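Fucolectin-related protein (Streptococcus pneumoniae, PDB 2WMF) is the catalytic module of a family 98 glycoside hydrolase, which probably cleaves blood-group carbohydrate antigens of the host. Local coordinates at residues 245-250 and 361-366; 354-359 and 405-410; 368-373 and 409-414. All blocks are in the same frame, centred on the assembly; numbering follows the deposited sequence.

The three contacts share one long loop between strands 337-340 and 376-377, taken at successive places. Contact 1 is the buried one, its centre about 13 Å from the centre of the chain, where 361-366 meets helix 245-249 of the barrel. Contacts 2 and 3 lie farther out, about 24 and 22 Å from that centre, their own centres 8 Å apart. Both are partly buried, and both hold helix 406-413, with Leu410 common to them. Chemistry follows position: contact 1 sets lysine methylenes against methionine and proline with one lysine-to-hydroxyl bond, contact 2 pairs one lysine-to-carbonyl bond with leucine and valine packing, and contact 3 is the most polar, with arginine, tyrosine and water-mediated bonds.

Contact 1: 245-250 and 361-366; sequences WKWWEK and ETMPLY
Lys250 reaches across to Thr362, touching Met363 on the way. Beyond CB, its CG lies 3.7 Å from Met363 SD, and CD stays beside the same sulfur at 3.9 Å. CE then lies between two partners, 3.7 Å from Thr362 OG1 and 3.9 Å from Met363 CG. Bends at chi2 and chi3 (-68° and -69°) fold the chain around the thioether before chi4 straightens it, which delivers NZ to Thr362 OG1 at 2.8 Å as a hydrogen-bond donor. That hydroxyl is also bonded to Asp360 OD1, so two partners fix its rotation. Met363 itself is bent at each torsion, and its CE ends 4.5 Å from Trp247 CZ3, oblique to the indole. One turn earlier, Lys246 lays its CD 3.9 Å from Pro364 CD, crossing the proline ring at a slant; its ammonium turns away to Glu278, Asn213 and the carbonyl of Asp243. Helix 245-249 directly follows strand 237-243, the seventh strand of the eight-stranded parallel barrel. The contact therefore joins the loop 361-366 to the carboxyl-terminal end of a (beta/alpha)8 barrel, the end at which barrel glycosidases carry their active sites.

Contact 2: 354-359 and 405-410; sequences QGLYSN and SKVNYL
Val407 and Lys406 meet two successive peptide groups of the loop, one over a face and one at its oxygen. Val407 CG2 lies over a face of the Gly355-Leu356 peptide, 3.5 Å from Gly355 O and 3.7 Å from Gly355 C; Gly355 has no side chain to stand between them. The preceding peptide receives Lys406 NZ, which donates to Gln354 O at 3.0 Å. This donor is tilted 15° from the carbonyl plane, with a C=O...N angle of 146°. The lysine chain is extended except for one bend at chi3 (74°), and the bend swings NZ to the loop, where it also bonds Phe352 O; two backbone oxygens thus hold the ammonium. Inward of these polar atoms, Leu356 packs against the helix with both methyls. Its CD1 is 3.6 Å from Leu410 CD1 and 4.0 Å from Lys406 CD, while CD2 lies 3.8 Å from Leu410 CD1 and also reaches Val407 CG2. The two leucine side chains cross at about a right angle. Behind Leu410 stands Leu396 of strand 394-396, and on the loop's other flank Tyr357 and Ser358 rest on helix 219-231, leaving the 354-359 loop between that helix and helix 406-413.

Contact 3: 368-373 and 409-414; sequences NGRYHI and YLNSLY
Arg370 grips the carbonyl of Tyr414 side-on, NE at 2.8 Å and NH2 at 3.1 Å from Tyr414 O, both bonds lying in the guanidinium plane. Its side chain runs straight out, from chi1 of -178° onward, off a type I beta turn spanning Gly369 to His372; an Asx turn, Asn368 OD1 accepting from Arg370 N, overlaps its start. A third bond joins Tyr371 OH to Asn411 OD1 at 2.5 Å, donated by the phenol into a carbonyl lone pair, with ring and amide nearly coplanar. The same Asn411 amide stacks on the guanidinium, planes 7° apart, its OD1 over the centre of one face. A bond in its plane and a cation above thus fix this amide and probably polarise its oxygen. Farther out, Tyr371 turns a ring edge toward the face of Tyr414 in an offset edge-to-face pair, centroids 5.6 Å apart and planes at 72°. Tyr371 CA adds a CH-pi contact, 4.1 Å from the centroid of the Tyr414 ring. The Tyr414 hydroxyl, already bonded to the backbone N of Lys336 and of Ala337, also binds a water at 2.6 Å from OH, and this water donates to Tyr371 O at 2.7 Å.

Contact 1: 245-250 and 361-366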
# COMPACT_ATOMS: atom_id res chain seq x y z
N TRP A 245 5.72 9.64 -5.41
CA TRP A 245 5.48 10.86 -6.21
C TRP A 245 4.42 11.75 -5.55
O TRP A 245 4.35 12.95 -5.84
CB TRP A 245 5.07 10.53 -7.66
CG TRP A 245 6.16 10.25 -8.63
CD1 TRP A 245 6.57 9.03 -9.10
CD2 TRP A 245 6.96 11.22 -9.32
NE1 TRP A 245 7.57 9.18 -10.02
CE2 TRP A 245 7.82 10.51 -10.20
CE3 TRP A 245 7.02 12.61 -9.30
CZ2 TRP A 245 8.77 11.15 -11.02
CZ3 TRP A 245 7.95 13.25 -10.13
CH2 TRP A 245 8.82 12.51 -10.96
N LYS A 246 3.57 11.19 -4.68
CA LYS A 246 2.62 12.06 -3.92
C LYS A 246 3.38 13.21 -3.22
O LYS A 246 2.83 14.34 -3.07
CB LYS A 246 1.76 11.27 -2.94
CG LYS A 246 2.45 10.81 -1.64
CD LYS A 246 1.46 10.22 -0.64
CE LYS A 246 0.73 9.01 -1.16
NZ LYS A 246 1.59 7.85 -1.53
N TRP A 247 4.59 12.91 -2.75
CA TRP A 247 5.37 13.88 -1.99
C TRP A 247 5.68 15.11 -2.89
O TRP A 247 5.55 16.28 -2.47
CB TRP A 247 6.64 13.24 -1.41
CG TRP A 247 7.19 13.89 -0.18
CD1 TRP A 247 8.28 14.68 -0.11
CD2 TRP A 247 6.72 13.75 1.17
NE1 TRP A 247 8.54 15.07 1.19
CE2 TRP A 247 7.56 14.53 2.00
CE3 TRP A 247 5.68 13.02 1.76
CZ2 TRP A 247 7.40 14.58 3.39
CZ3 TRP A 247 5.52 13.09 3.14
CH2 TRP A 247 6.35 13.87 3.93
N TRP A 248 6.03 14.83 -4.14
CA TRP A 248 6.26 15.85 -5.21
C TRP A 248 4.96 16.57 -5.55
O TRP A 248 4.93 17.80 -5.66
CB TRP A 248 6.82 15.17 -6.44
CG TRP A 248 7.13 16.10 -7.59
CD1 TRP A 248 8.29 16.80 -7.80
CD2 TRP A 248 6.26 16.39 -8.67
NE1 TRP A 248 8.17 17.53 -8.96
CE2 TRP A 248 6.94 17.29 -9.52
CE3 TRP A 248 4.97 15.98 -9.02
CZ2 TRP A 248 6.39 17.79 -10.68
CZ3 TRP A 248 4.42 16.48 -10.20
CH2 TRP A 248 5.13 17.39 -11.01
N GLU A 249 3.86 15.83 -5.67
CA GLU A 249 2.55 16.45 -6.00
C GLU A 249 2.14 17.49 -4.93
O GLU A 249 1.52 18.51 -5.26
CB GLU A 249 1.47 15.37 -6.15
CG GLU A 249 1.67 14.42 -7.36
CD GLU A 249 1.33 15.05 -8.72
OE1 GLU A 249 0.79 16.19 -8.75
OE2 GLU A 249 1.59 14.33 -9.75
N LYS A 250 2.46 17.19 -3.67
CA LYS A 250 2.17 18.07 -2.50
C LYS A 250 3.11 19.26 -2.38
O LYS A 250 2.89 20.15 -1.52
CB LYS A 250 2.25 17.25 -1.22
CG LYS A 250 1.12 16.24 -1.10
CD LYS A 250 -0.27 16.84 -0.92
CE LYS A 250 -0.53 17.52 0.41
NZ LYS A 250 -1.94 18.10 0.47
N GLU A 361 -8.27 14.01 2.46
CA GLU A 361 -8.25 12.94 1.44
C GLU A 361 -7.15 13.11 0.39
O GLU A 361 -6.98 12.24 -0.47
CB GLU A 361 -9.60 12.76 0.79
CG GLU A 361 -10.69 12.13 1.63
CD GLU A 361 -11.76 11.56 0.75
OE1 GLU A 361 -11.47 10.51 0.12
OE2 GLU A 361 -12.84 12.19 0.68
N THR A 362 -6.37 14.20 0.47
CA THR A 362 -5.24 14.38 -0.42
C THR A 362 -4.07 13.49 -0.02
O THR A 362 -3.17 13.27 -0.83
CB THR A 362 -4.74 15.85 -0.58
OG1 THR A 362 -3.99 16.23 0.57
CG2 THR A 362 -5.91 16.79 -0.86
N MET A 363 -4.10 12.99 1.22
CA MET A 363 -3.03 12.17 1.75
C MET A 363 -3.58 10.90 2.42
O MET A 363 -4.76 10.82 2.73
CB MET A 363 -2.24 13.00 2.78
CG MET A 363 -1.50 14.16 2.11
SD MET A 363 -0.09 13.57 1.17
CE MET A 363 1.10 13.27 2.53
N PRO A 364 -2.73 9.89 2.52
CA PRO A 364 -3.26 8.56 2.81
C PRO A 364 -3.51 8.23 4.26
O PRO A 364 -4.25 7.27 4.55
CB PRO A 364 -2.15 7.63 2.26
CG PRO A 364 -0.90 8.44 2.40
CD PRO A 364 -1.32 9.84 2.11
N LEU A 365 -2.89 8.95 5.21
CA LEU A 365 -2.96 8.49 6.60
C LEU A 365 -4.36 8.74 7.17
O LEU A 365 -4.97 9.76 6.90
CB LEU A 365 -1.87 9.12 7.48
CG LEU A 365 -0.43 9.00 6.99
CD1 LEU A 365 0.56 9.72 7.96
CD2 LEU A 365 -0.06 7.51 6.75
N TYR A 366 -4.84 7.77 7.95
CA TYR A 366 -6.13 7.92 8.64
C TYR A 366 -5.92 8.49 10.07
O TYR A 366 -4.95 8.14 10.73
CB TYR A 366 -6.84 6.58 8.74
CG TYR A 366 -7.31 6.10 7.38
CD1 TYR A 366 -8.05 6.96 6.56
CD2 TYR A 366 -6.98 4.83 6.89
CE1 TYR A 366 -8.50 6.54 5.31
CE2 TYR A 366 -7.44 4.40 5.63
CZ TYR A 366 -8.20 5.25 4.84
OH TYR A 366 -8.68 4.84 3.60

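Contact 2: 354-359 and 405-410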
# COMPACT_ATOMS: atom_id res chain seq x y z
N GLN A 354 -14.76 13.57 6.82
CA GLN A 354 -14.49 14.58 7.88
C GLN A 354 -15.27 14.23 9.14
O GLN A 354 -16.43 13.76 9.09
CB GLN A 354 -14.93 15.94 7.38
CG GLN A 354 -14.18 16.41 6.18
CD GLN A 354 -12.87 17.05 6.52
OE1 GLN A 354 -12.57 17.32 7.69
NE2 GLN A 354 -12.08 17.34 5.49
N GLY A 355 -14.65 14.41 10.29
CA GLY A 355 -15.28 13.98 11.53
C GLY A 355 -15.32 12.53 11.85
O GLY A 355 -15.62 12.15 12.98
N LEU A 356 -15.01 11.69 10.86
CA LEU A 356 -14.98 10.25 11.05
C LEU A 356 -13.56 9.79 11.13
O LEU A 356 -13.07 9.46 12.22
CB LEU A 356 -15.74 9.48 9.92
CG LEU A 356 -17.24 9.64 9.93
CD1 LEU A 356 -17.83 9.08 8.61
CD2 LEU A 356 -17.80 9.00 11.23
N TYR A 357 -12.86 9.79 10.00
CA TYR A 357 -11.54 9.23 10.03
C TYR A 357 -10.49 9.72 9.06
O TYR A 357 -9.36 9.24 9.09
CB TYR A 357 -11.63 7.75 9.99
CG TYR A 357 -12.11 7.05 8.73
CD1 TYR A 357 -11.27 6.86 7.64
CD2 TYR A 357 -13.36 6.46 8.68
CE1 TYR A 357 -11.72 6.15 6.50
CE2 TYR A 357 -13.80 5.74 7.54
CZ TYR A 357 -12.95 5.57 6.49
OH TYR A 357 -13.36 4.82 5.42
N SER A 358 -10.84 10.70 8.23
CA SER A 358 -9.83 11.39 7.44
C SER A 358 -10.23 12.85 7.32
O SER A 358 -11.28 13.19 6.73
CB SER A 358 -9.66 10.81 6.02
OG SER A 358 -8.66 11.56 5.31
N ASN A 359 -9.34 13.72 7.82
CA ASN A 359 -9.49 15.17 7.67
C ASN A 359 -8.97 15.65 6.32
O ASN A 359 -9.18 16.82 5.94
CB ASN A 359 -8.72 15.91 8.80
CG ASN A 359 -9.24 15.61 10.22
OD1 ASN A 359 -8.44 15.60 11.18
ND2 ASN A 359 -10.55 15.42 10.36
N SER A 405 -26.96 13.84 11.22
CA SER A 405 -25.95 13.78 12.27
C SER A 405 -25.09 12.52 12.07
O SER A 405 -25.10 11.55 12.83
CB SER A 405 -26.59 13.80 13.64
OG SER A 405 -27.38 12.65 13.78
N LYS A 406 -24.30 12.61 11.02
CA LYS A 406 -23.51 11.50 10.52
C LYS A 406 -22.60 10.89 11.60
O LYS A 406 -22.56 9.67 11.80
CB LYS A 406 -22.66 12.05 9.36
CG LYS A 406 -21.59 11.12 8.86
CD LYS A 406 -20.71 11.80 7.82
CE LYS A 406 -19.75 12.80 8.50
NZ LYS A 406 -18.95 13.62 7.55
N VAL A 407 -21.83 11.75 12.28
CA VAL A 407 -20.85 11.25 13.25
C VAL A 407 -21.53 10.60 14.45
O VAL A 407 -21.16 9.51 14.90
CB VAL A 407 -19.84 12.36 13.67
CG1 VAL A 407 -18.96 11.89 14.82
CG2 VAL A 407 -19.01 12.77 12.46
N ASN A 408 -22.55 11.28 15.00
CA ASN A 408 -23.28 10.70 16.13
C ASN A 408 -23.90 9.35 15.75
O ASN A 408 -23.88 8.40 16.53
CB ASN A 408 -24.36 11.67 16.61
CG ASN A 408 -23.78 12.87 17.36
OD1 ASN A 408 -22.61 12.86 17.80
ND2 ASN A 408 -24.59 13.92 17.51
N TYR A 409 -24.46 9.26 14.54
CA TYR A 409 -25.09 8.01 14.12
C TYR A 409 -24.08 6.88 13.98
O TYR A 409 -24.25 5.80 14.53
CB TYR A 409 -25.87 8.17 12.81
CG TYR A 409 -26.51 6.86 12.44
CD1 TYR A 409 -27.53 6.33 13.23
CD2 TYR A 409 -26.03 6.11 11.37
CE1 TYR A 409 -28.09 5.13 12.94
CE2 TYR A 409 -26.58 4.88 11.06
CZ TYR A 409 -27.62 4.38 11.84
OH TYR A 409 -28.14 3.14 11.54
N LEU A 410 -23.00 7.12 13.25
CA LEU A 410 -21.98 6.07 13.12
C LEU A 410 -21.37 5.72 14.48
O LEU A 410 -21.09 4.56 14.75
CB LEU A 410 -20.93 6.49 12.09
CG LEU A 410 -21.47 6.32 10.64
CD1 LEU A 410 -20.61 7.06 9.61
CD2 LEU A 410 -21.64 4.81 10.30

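Contact 3: 368-373 and 409-414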
# COMPACT_ATOMS: atom_id res chain seq x y z
N ASN A 368 -8.17 8.05 12.60
CA ASN A 368 -8.98 7.24 13.52
C ASN A 368 -9.13 5.84 12.91
O ASN A 368 -9.44 5.75 11.71
CB ASN A 368 -10.37 7.92 13.64
CG ASN A 368 -11.13 7.56 14.88
OD1 ASN A 368 -10.83 6.58 15.56
ND2 ASN A 368 -12.11 8.42 15.22
N GLY A 369 -9.07 4.80 13.74
CA GLY A 369 -9.32 3.43 13.33
C GLY A 369 -10.66 2.86 13.77
O GLY A 369 -10.93 1.72 13.50
N ARG A 370 -11.48 3.70 14.42
CA ARG A 370 -12.75 3.32 15.04
C ARG A 370 -13.72 2.62 14.08
O ARG A 370 -14.52 1.77 14.51
CB ARG A 370 -13.42 4.56 15.65
CG ARG A 370 -14.73 4.29 16.37
CD ARG A 370 -15.14 5.55 17.10
NE ARG A 370 -16.45 5.43 17.72
CZ ARG A 370 -16.96 6.34 18.55
NH1 ARG A 370 -16.27 7.45 18.81
NH2 ARG A 370 -18.16 6.17 19.07
N TYR A 371 -13.72 3.03 12.82
CA TYR A 371 -14.71 2.57 11.83
C TYR A 371 -14.05 1.65 10.78
O TYR A 371 -14.71 1.24 9.84
CB TYR A 371 -15.36 3.78 11.12
CG TYR A 371 -15.66 4.94 12.05
CD1 TYR A 371 -16.86 4.99 12.77
CD2 TYR A 371 -14.73 5.96 12.25
CE1 TYR A 371 -17.13 6.03 13.67
CE2 TYR A 371 -14.99 7.01 13.17
CZ TYR A 371 -16.18 7.04 13.85
OH TYR A 371 -16.39 8.11 14.71
N HIS A 372 -12.77 1.34 10.95
CA HIS A 372 -11.99 0.67 9.93
C HIS A 372 -12.07 1.50 8.64
O HIS A 372 -12.34 2.68 8.71
CB HIS A 372 -12.51 -0.77 9.72
CG HIS A 372 -12.75 -1.50 11.00
ND1 HIS A 372 -11.72 -2.03 11.75
CD2 HIS A 372 -13.90 -1.78 11.67
CE1 HIS A 372 -12.22 -2.56 12.85
NE2 HIS A 372 -13.54 -2.45 12.83
N ILE A 373 -11.84 0.88 7.50
CA ILE A 373 -12.29 1.45 6.20
C ILE A 373 -13.80 1.16 6.09
O ILE A 373 -14.24 -0.01 6.14
CB ILE A 373 -11.55 0.83 5.00
CG1 ILE A 373 -10.10 1.33 4.96
CG2 ILE A 373 -12.26 1.16 3.70
CD1 ILE A 373 -9.17 0.46 4.07
N TYR A 409 -24.46 9.26 14.54
CA TYR A 409 -25.09 8.01 14.12
C TYR A 409 -24.08 6.88 13.98
O TYR A 409 -24.25 5.80 14.53
CB TYR A 409 -25.87 8.17 12.81
CG TYR A 409 -26.51 6.86 12.44
CD1 TYR A 409 -27.53 6.33 13.23
CD2 TYR A 409 -26.03 6.11 11.37
CE1 TYR A 409 -28.09 5.13 12.94
CE2 TYR A 409 -26.58 4.88 11.06
CZ TYR A 409 -27.62 4.38 11.84
OH TYR A 409 -28.14 3.14 11.54
N LEU A 410 -23.00 7.12 13.25
CA LEU A 410 -21.98 6.07 13.12
C LEU A 410 -21.37 5.72 14.48
O LEU A 410 -21.09 4.56 14.75
CB LEU A 410 -20.93 6.49 12.09
CG LEU A 410 -21.47 6.32 10.64
CD1 LEU A 410 -20.61 7.06 9.61
CD2 LEU A 410 -21.64 4.81 10.30
N ASN A 411 -21.19 6.70 15.36
CA ASN A 411 -20.73 6.41 16.70
C ASN A 411 -21.66 5.53 17.51
O ASN A 411 -21.23 4.89 18.47
CB ASN A 411 -20.45 7.72 17.45
CG ASN A 411 -19.16 8.38 16.96
OD1 ASN A 411 -18.47 7.82 16.10
ND2 ASN A 411 -18.82 9.54 17.52
N SER A 412 -22.95 5.54 17.16
CA SER A 412 -23.92 4.66 17.83
C SER A 412 -23.77 3.19 17.41
O SER A 412 -24.28 2.30 18.08
CB SER A 412 -25.36 5.15 17.63
OG SER A 412 -25.89 4.80 16.37
N LEU A 413 -23.09 2.97 16.28
CA LEU A 413 -22.83 1.65 15.74
C LEU A 413 -21.43 1.11 16.00
O LEU A 413 -21.25 -0.09 16.18
CB LEU A 413 -23.12 1.63 14.22
CG LEU A 413 -24.48 2.08 13.72
CD1 LEU A 413 -24.49 2.03 12.20
CD2 LEU A 413 -25.59 1.20 14.31
N TYR A 414 -20.43 2.00 15.97
CA TYR A 414 -19.05 1.64 16.19
C TYR A 414 -18.63 2.26 17.52
O TYR A 414 -18.43 3.46 17.59
CB TYR A 414 -18.18 2.23 15.07
CG TYR A 414 -18.34 1.58 13.73
CD1 TYR A 414 -17.54 0.50 13.36
CD2 TYR A 414 -19.26 2.06 12.80
CE1 TYR A 414 -17.66 -0.09 12.10
CE2 TYR A 414 -19.39 1.45 11.54
CZ TYR A 414 -18.57 0.38 11.20
OH TYR A 414 -18.73 -0.25 9.95
O HOH W 1 -16.34 -0.81 9.03